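Local coordinates for protein putative gamma-glutamylcyclotransferase YkqA (PDB 2QIK) that is a putative gamma-glutamylcyclotransferase, probably splitting gamma-glutamyl compounds by cyclising the glutamyl group to 5-oxoproline, at residues 3-8 with 95-100; 15-20 with 73-78; 31-36 with 81-86. All coordinates share one frame; numbering follows the deposited sequence. Where two conformers were deposited one is given.

Contact 1. Residues 3-8 with 95-100; sequences SLLFVY and LIYFMN
Leu5 and Leu95 form the single backbone bridge between strands 3-7 and 90-98, the two outermost strands of a five-stranded antiparallel sheet, which here run roughly the same way at 42° and close that sheet on itself like a barrel. Two backbone hydrogen bonds make the bridge: Leu95 N gives to Leu4 O at 2.9 Å, and Phe6 N gives to Leu95 O at 2.8 Å. Beyond it the strands splay, and a water takes over, donating to Phe6 O at 2.8 Å and accepting from Tyr97 N at 2.9 Å.

The side-chain hydrogen bond is made by Tyr8, whose OH donates to Tyr97 O at 2.7 Å. That oxygen lies in the plane of the Tyr8 ring at its hydroxyl edge, while the donor stands 30° out of the carbonyl plane. Tyr8 CG sits between the backbone N and carbonyl carbon (chi1 57°), and with this rotation the hydroxyl end lies within reach of Tyr97 O.

Ile96 carries one group of apolar contacts. Ile96 CD1 lies 3.6 Å from Phe6 CD1, at the edge of that ring, the two side chains alongside and pointing the same way. Ile96 CG1 is 3.7 Å from Tyr8 CE2, again at a ring edge, with the side chains crossing at about a right angle. Leu95 packs on Ser3 and Leu5. Leu5 CD1 also touches the edge of the Tyr97 ring, 3.9 Å from Tyr97 CE2; the hydroxyl of that tyrosine is bonded to Asp72.

Tyr8 belongs to the substrate-binding site inferred by similarity. With its hydroxyl proton committed to a backbone oxygen and its edge against Ile96, strand 90-98 probably helps to hold the ring, which suggests that closing the sheet and placing this residue are linked.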
# COMPACT_ATOMS: atom_id res chain seq x y z
N SER A 3 7.89 16.36 15.78
CA SER A 3 7.26 16.88 14.57
C SER A 3 6.85 15.69 13.70
O SER A 3 7.68 14.79 13.46
CB SER A 3 8.26 17.69 13.76
OG SER A 3 8.76 18.81 14.50
N LEU A 4 5.67 15.75 13.10
CA LEU A 4 5.33 14.83 12.05
C LEU A 4 6.17 15.12 10.83
O LEU A 4 6.37 16.27 10.46
CB LEU A 4 3.86 14.83 11.72
CG LEU A 4 2.96 14.42 12.84
CD1 LEU A 4 1.48 14.55 12.37
CD2 LEU A 4 3.20 12.98 13.28
N LEU A 5 6.64 14.06 10.19
CA LEU A 5 7.53 14.11 9.05
C LEU A 5 7.04 13.14 7.96
O LEU A 5 6.84 11.96 8.26
CB LEU A 5 8.94 13.70 9.48
CG LEU A 5 9.95 13.54 8.32
CD1 LEU A 5 10.29 14.83 7.70
CD2 LEU A 5 11.20 12.86 8.84
N PHE A 6 6.80 13.68 6.78
CA PHE A 6 6.40 12.87 5.62
C PHE A 6 7.62 12.61 4.77
O PHE A 6 8.31 13.54 4.35
CB PHE A 6 5.33 13.65 4.81
CG PHE A 6 4.91 12.99 3.53
CD1 PHE A 6 5.47 13.33 2.33
CD2 PHE A 6 3.94 12.02 3.51
CE1 PHE A 6 5.05 12.77 1.12
CE2 PHE A 6 3.53 11.45 2.33
CZ PHE A 6 4.05 11.84 1.17
N VAL A 7 7.89 11.32 4.53
CA VAL A 7 9.03 10.92 3.73
C VAL A 7 8.55 10.14 2.50
O VAL A 7 7.63 9.35 2.56
CB VAL A 7 10.11 10.05 4.46
CG1 VAL A 7 10.82 10.96 5.52
CG2 VAL A 7 9.48 8.77 5.07
N TYR A 8 9.25 10.38 1.40
CA TYR A 8 8.83 9.88 0.09
C TYR A 8 9.95 9.21 -0.71
O TYR A 8 9.69 8.64 -1.76
CB TYR A 8 8.23 11.03 -0.77
CG TYR A 8 9.18 12.19 -0.95
CD1 TYR A 8 10.16 12.12 -1.94
CD2 TYR A 8 9.13 13.28 -0.17
CE1 TYR A 8 11.07 13.12 -2.11
CE2 TYR A 8 10.04 14.30 -0.33
CZ TYR A 8 11.01 14.23 -1.30
OH TYR A 8 11.93 15.25 -1.52
N LEU A 95 6.12 17.89 8.08
CA LEU A 95 7.26 18.42 7.39
C LEU A 95 7.56 17.56 6.17
O LEU A 95 7.34 16.36 6.14
CB LEU A 95 8.47 18.30 8.30
CG LEU A 95 8.49 19.28 9.44
CD1 LEU A 95 9.58 18.90 10.47
CD2 LEU A 95 8.76 20.73 8.91
N ILE A 96 8.18 18.20 5.19
CA ILE A 96 8.64 17.49 3.97
C ILE A 96 9.88 18.22 3.48
O ILE A 96 9.93 19.45 3.52
CB ILE A 96 7.56 17.43 2.90
CG1 ILE A 96 7.96 16.52 1.74
CG2 ILE A 96 7.15 18.81 2.42
CD1 ILE A 96 6.81 16.31 0.71
N TYR A 97 10.89 17.46 3.02
CA TYR A 97 12.11 18.00 2.45
C TYR A 97 12.00 18.02 0.95
O TYR A 97 11.49 17.09 0.35
CB TYR A 97 13.33 17.16 2.90
CG TYR A 97 13.73 17.38 4.34
CD1 TYR A 97 14.75 18.25 4.67
CD2 TYR A 97 13.06 16.76 5.37
CE1 TYR A 97 15.11 18.47 6.02
CE2 TYR A 97 13.41 16.97 6.72
CZ TYR A 97 14.41 17.87 7.02
OH TYR A 97 14.71 17.99 8.34
N PHE A 98 12.60 19.02 0.34
CA PHE A 98 12.58 19.14 -1.15
C PHE A 98 13.83 19.82 -1.63
O PHE A 98 14.39 20.64 -0.93
CB PHE A 98 11.30 19.92 -1.63
CG PHE A 98 11.25 21.35 -1.13
CD1 PHE A 98 11.72 22.40 -1.94
CD2 PHE A 98 10.61 21.67 0.08
CE1 PHE A 98 11.62 23.73 -1.52
CE2 PHE A 98 10.55 22.99 0.50
CZ PHE A 98 11.04 24.01 -0.30
N MSE A 99 14.28 19.46 -2.82
CA MSE A 99 15.37 20.23 -3.45
C MSE A 99 14.75 20.97 -4.63
O MSE A 99 14.19 20.28 -5.54
CB MSE A 99 16.47 19.29 -3.98
CG MSE A 99 16.21 17.86 -4.51
SE MSE A 99 17.34 16.84 -5.96
CE MSE A 99 17.72 14.99 -5.27
N ASN A 100 14.85 22.27 -4.73
CA ASN A 100 14.49 22.98 -6.01
C ASN A 100 15.36 22.59 -7.19
O ASN A 100 16.54 22.23 -7.01
CB ASN A 100 14.55 24.50 -5.85
CG ASN A 100 15.07 25.23 -7.12
OD1 ASN A 100 16.15 25.86 -7.11
ND2 ASN A 100 14.30 25.15 -8.19
O HOH W 1 10.71 14.58 3.37

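Contact 2. Residues 15-20 with 73-78; sequences EKNHHL and QFFQGY
Leu20 and Phe74 are the residues whose CA atoms come nearest across the contact, 8.9 Å apart, where the 3-10 segment entered through the Glu15-His18 type I turn faces the end of helix 65-74, beyond which the chain bends in an inverse gamma turn centred on Phe75. The gap is bridged by side chains, with no hydrogen bond across it.

One methyl meets both phenylalanines. Leu20 CD1 stands over a face of the Phe74 ring, 3.7 Å from its centroid and 18° off the normal, a CH-pi contact in which the side chains cross at about a right angle. Phe74 CG is anti to its own N (chi1 -168°), which carries the ring out to meet that methyl. The same Leu20 CD1 also reaches Phe75 CE1 at 4.3 Å.

Asn17 crosses the far end of the Phe74 ring, its OD1 3.7 Å from CZ and its amide plane steeply inclined to the ring. The amide is held by a hydrogen bond from ND2 to OG1 of Thr10, a substrate-binding residue by similarity. Replaced by an alanine, Asn17 would lose its amide, which would probably leave the Thr10 hydroxyl without this partner and the CE2-CZ rim of Phe74 less covered.

This is a surface contact, joining the loop between strands 3-7 and 25-34 to the end of helix 65-74 by side-chain packing. Elsewhere in the loop, Glu15 packs on helix 115-122 and the His18 ring meets Tyr61 of strand 55-63, while the second segment runs on into strand 79-87.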
# COMPACT_ATOMS: atom_id res chain seq x y z
N GLU A 15 14.82 1.81 2.76
CA GLU A 15 15.61 2.53 1.76
C GLU A 15 16.92 2.97 2.44
O GLU A 15 17.09 2.91 3.66
CB GLU A 15 14.85 3.78 1.32
CG GLU A 15 13.52 3.46 0.64
CD GLU A 15 13.58 2.92 -0.75
OE1 GLU A 15 14.66 2.57 -1.28
OE2 GLU A 15 12.49 2.87 -1.37
N LYS A 16 17.89 3.36 1.59
CA LYS A 16 19.27 3.49 2.04
C LYS A 16 19.50 4.49 3.14
O LYS A 16 20.45 4.38 3.91
CB LYS A 16 20.17 3.77 0.88
CG LYS A 16 19.94 5.06 0.20
CD LYS A 16 20.87 5.23 -0.97
CE LYS A 16 20.61 6.56 -1.69
NZ LYS A 16 21.51 6.77 -2.86
N ASN A 17 18.67 5.52 3.26
CA ASN A 17 18.84 6.51 4.35
C ASN A 17 17.89 6.38 5.51
O ASN A 17 17.85 7.25 6.38
CB ASN A 17 18.90 7.95 3.78
CG ASN A 17 20.10 8.16 2.86
OD1 ASN A 17 21.19 7.70 3.16
ND2 ASN A 17 19.89 8.88 1.80
N HIS A 18 17.10 5.30 5.54
CA HIS A 18 16.07 5.20 6.56
C HIS A 18 16.64 5.18 7.97
O HIS A 18 15.99 5.65 8.89
CB HIS A 18 15.24 3.97 6.30
CG HIS A 18 14.10 3.80 7.23
ND1 HIS A 18 13.02 4.65 7.26
CD2 HIS A 18 13.89 2.92 8.23
CE1 HIS A 18 12.18 4.25 8.20
NE2 HIS A 18 12.70 3.21 8.83
N HIS A 19 17.87 4.67 8.12
CA HIS A 19 18.49 4.62 9.42
C HIS A 19 18.62 6.00 10.07
O HIS A 19 18.71 6.07 11.30
CB HIS A 19 19.88 3.97 9.35
CG HIS A 19 20.84 4.73 8.55
ND1 HIS A 19 20.98 4.59 7.19
CD2 HIS A 19 21.78 5.63 8.95
CE1 HIS A 19 21.91 5.42 6.76
NE2 HIS A 19 22.39 6.09 7.79
N LEU A 20 18.64 7.07 9.29
CA LEU A 20 18.65 8.41 9.85
C LEU A 20 17.50 8.76 10.72
O LEU A 20 17.62 9.63 11.59
CB LEU A 20 18.87 9.45 8.79
CG LEU A 20 20.13 9.44 7.95
CD1 LEU A 20 20.07 10.46 6.78
CD2 LEU A 20 21.36 9.70 8.77
N GLN A 73 21.16 18.47 8.38
CA GLN A 73 22.58 18.41 8.08
C GLN A 73 22.92 17.45 6.96
O GLN A 73 23.86 17.75 6.19
CB GLN A 73 23.40 18.00 9.30
CG GLN A 73 23.39 18.98 10.39
CD GLN A 73 24.06 18.46 11.65
OE1 GLN A 73 23.62 18.84 12.74
NE2 GLN A 73 25.11 17.65 11.53
N PHE A 74 22.23 16.31 6.86
CA PHE A 74 22.52 15.32 5.83
C PHE A 74 22.15 15.83 4.44
O PHE A 74 22.88 15.64 3.47
CB PHE A 74 21.86 14.01 6.21
CG PHE A 74 22.33 12.87 5.37
CD1 PHE A 74 23.45 12.15 5.74
CD2 PHE A 74 21.65 12.53 4.24
CE1 PHE A 74 23.88 11.11 5.01
CE2 PHE A 74 22.10 11.45 3.45
CZ PHE A 74 23.20 10.77 3.84
N PHE A 75 20.94 16.41 4.37
CA PHE A 75 20.34 16.83 3.10
C PHE A 75 20.73 18.24 2.67
O PHE A 75 19.93 19.14 2.64
CB PHE A 75 18.81 16.64 3.13
CG PHE A 75 18.41 15.20 3.10
CD1 PHE A 75 18.18 14.45 4.27
CD2 PHE A 75 18.29 14.57 1.92
CE1 PHE A 75 17.88 13.13 4.25
CE2 PHE A 75 17.94 13.25 1.90
CZ PHE A 75 17.75 12.54 3.07
N GLN A 76 22.01 18.41 2.43
CA GLN A 76 22.52 19.73 1.99
C GLN A 76 21.87 20.14 0.69
O GLN A 76 21.64 19.33 -0.20
CB GLN A 76 24.09 19.63 1.90
CG GLN A 76 24.69 19.54 3.31
CD GLN A 76 26.18 19.29 3.37
OE1 GLN A 76 26.74 18.58 2.52
NE2 GLN A 76 26.84 19.90 4.36
N GLY A 77 21.51 21.40 0.55
CA GLY A 77 20.80 21.83 -0.67
C GLY A 77 19.29 21.56 -0.67
O GLY A 77 18.59 21.98 -1.61
N TYR A 78 18.77 20.88 0.35
CA TYR A 78 17.32 20.71 0.46
C TYR A 78 16.81 21.74 1.44
O TYR A 78 17.52 22.16 2.37
CB TYR A 78 16.94 19.34 0.95
CG TYR A 78 17.12 18.23 0.00
CD1 TYR A 78 16.02 17.48 -0.37
CD2 TYR A 78 18.36 17.95 -0.59
CE1 TYR A 78 16.13 16.47 -1.26
CE2 TYR A 78 18.46 16.92 -1.45
CZ TYR A 78 17.36 16.18 -1.78
OH TYR A 78 17.43 15.13 -2.65

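Contact 3. Residues 31-36 with 81-86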
# COMPACT_ATOMS: atom_id res chain seq x y z
N ALA A 31 0.25 7.02 3.07
CA ALA A 31 0.04 8.46 3.16
C ALA A 31 0.34 9.12 1.81
O ALA A 31 1.09 8.56 1.02
CB ALA A 31 0.91 9.08 4.24
N ARG A 32 -0.22 10.29 1.59
CA ARG A 32 0.02 11.00 0.34
C ARG A 32 -0.18 12.49 0.54
O ARG A 32 -0.88 12.94 1.43
CB ARG A 32 -0.89 10.47 -0.82
CG ARG A 32 -2.32 10.86 -0.71
CD ARG A 32 -3.16 10.24 -1.80
NE ARG A 32 -4.48 10.79 -1.85
CZ ARG A 32 -5.39 10.47 -2.75
NH1 ARG A 32 -5.12 9.59 -3.69
NH2 ARG A 32 -6.53 11.10 -2.73
N THR A 33 0.38 13.24 -0.39
CA THR A 33 0.14 14.68 -0.49
C THR A 33 0.10 15.09 -1.95
O THR A 33 0.82 14.55 -2.77
CB THR A 33 1.18 15.45 0.31
OG1 THR A 33 0.76 16.78 0.58
CG2 THR A 33 2.55 15.47 -0.28
N LYS A 34 -0.71 16.08 -2.28
CA LYS A 34 -0.87 16.51 -3.65
C LYS A 34 0.45 17.17 -4.13
O LYS A 34 0.98 18.08 -3.47
CB LYS A 34 -2.04 17.47 -3.81
CG LYS A 34 -2.20 17.91 -5.26
CD LYS A 34 -3.58 18.45 -5.59
CE LYS A 34 -4.67 17.41 -5.77
NZ LYS A 34 -5.99 18.00 -5.84
N GLY A 35 0.95 16.71 -5.28
CA GLY A 35 2.21 17.15 -5.80
C GLY A 35 2.78 16.16 -6.75
O GLY A 35 2.14 15.17 -7.05
N SER A 36 3.99 16.43 -7.25
CA SER A 36 4.64 15.54 -8.19
C SER A 36 5.99 15.08 -7.63
O SER A 36 6.68 15.82 -6.98
CB SER A 36 4.89 16.28 -9.47
OG SER A 36 3.68 16.60 -10.13
N GLN A 81 9.36 22.38 4.22
CA GLN A 81 8.16 23.11 4.48
C GLN A 81 7.18 22.13 5.12
O GLN A 81 7.52 20.95 5.31
CB GLN A 81 7.55 23.70 3.20
CG GLN A 81 7.09 22.64 2.17
CD GLN A 81 6.24 23.32 1.13
OE1 GLN A 81 6.74 23.94 0.22
NE2 GLN A 81 4.90 23.24 1.33
N THR A 82 5.98 22.54 5.45
CA THR A 82 4.94 21.60 5.82
C THR A 82 3.94 21.44 4.70
O THR A 82 3.78 22.34 3.83
CB THR A 82 4.21 21.94 7.10
OG1 THR A 82 3.63 23.27 7.02
CG2 THR A 82 5.14 22.01 8.27
N VAL A 83 3.25 20.30 4.68
CA VAL A 83 2.17 20.00 3.79
C VAL A 83 1.04 19.31 4.56
O VAL A 83 1.27 18.71 5.63
CB VAL A 83 2.59 19.10 2.63
CG1 VAL A 83 3.48 19.85 1.59
CG2 VAL A 83 3.32 17.88 3.08
N PHE A 84 -0.15 19.37 4.02
CA PHE A 84 -1.26 18.54 4.45
C PHE A 84 -1.16 17.18 3.82
O PHE A 84 -1.05 17.07 2.61
CB PHE A 84 -2.60 19.15 4.07
CG PHE A 84 -3.02 20.34 4.85
CD1 PHE A 84 -3.52 20.22 6.06
CD2 PHE A 84 -2.96 21.58 4.28
CE1 PHE A 84 -3.93 21.37 6.78
CE2 PHE A 84 -3.32 22.71 5.02
CZ PHE A 84 -3.77 22.62 6.23
N VAL A 85 -1.12 16.17 4.67
CA VAL A 85 -0.96 14.77 4.28
C VAL A 85 -2.27 14.00 4.51
O VAL A 85 -2.80 14.00 5.63
CB VAL A 85 0.18 14.14 5.07
CG1 VAL A 85 0.31 12.65 4.71
CG2 VAL A 85 1.45 14.82 4.82
N GLU A 86 -2.75 13.32 3.48
CA GLU A 86 -3.93 12.49 3.58
C GLU A 86 -3.51 11.08 4.02
O GLU A 86 -2.56 10.50 3.49
CB GLU A 86 -4.62 12.39 2.21
CG GLU A 86 -5.21 13.70 1.65
CD GLU A 86 -5.62 13.72 0.18
OE1 GLU A 86 -5.95 12.68 -0.31
OE2 GLU A 86 -5.78 14.87 -0.46
O HOH W 2 -2.57 16.55 -0.06
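The guanidinium of Arg32 meets the carboxylate of Glu86 edge-on, with Glu86 OE1 lying in the guanidinium plane and the two flat groups turned 63° apart. Tyr55 adds a cation-pi contact to the arginine, and Arg32 NH1 is bonded to the hydroxyl of Tyr57. The pair sits on neighbouring antiparallel strands, 25-34 and 79-87, of the five-stranded sheet.

Both donors of the salt bridge converge on one oxygen: Arg32 NE is 2.8 Å from Glu86 OE1, approaching from above the carboxylate plane, and NH2 is 2.9 Å from the same atom, on its syn lone pair. Arg32 CG lies between the backbone N and carbonyl carbon (chi1 73°), and the extended chain beyond it brings NE and NH2 to Glu86 OE1. With two bonds on OE1, the charges probably stabilise one another at this partly exposed position.

Beneath, the same residues form a hydrogen-bonded pair, Arg32 N to Glu86 O at 3.0 Å and Glu86 N to Arg32 O at 2.8 Å. Ala31 CB packs on Val85 CG1, 3.7 Å away, and both residues touch Phe6 of strand 3-7.

Further along, the strands part and side chain and water replace direct backbone bonding. A water accepts from Lys34 N and donates to Phe84 O, which also receives Thr33 OG1 at 2.7 Å, the hydroxyl standing 36° above the carbonyl plane.

In the fold
All three contacts belong to the same gamma-glutamylcyclotransferase-like region of the chain. Contacts 1 and 3 share the five-stranded sheet, their centres about 9 Å apart: contact 3 joins two neighbouring strands inside it, while contact 1 brings its first and last strands together. A probable hydrogen bond from Ile96 N to Gln81 O ties them. The centre of contact 2 is about 11 Å from that of contact 1 and about 19 Å from that of contact 3, at the end of helix 65-74, just before strand 79-87. Along the chain, contact 1 encloses the other two, whose segments alternate. Contact 1 contains Tyr8 and contact 2 reaches Thr10 through Asn17, so both probably border the substrate site.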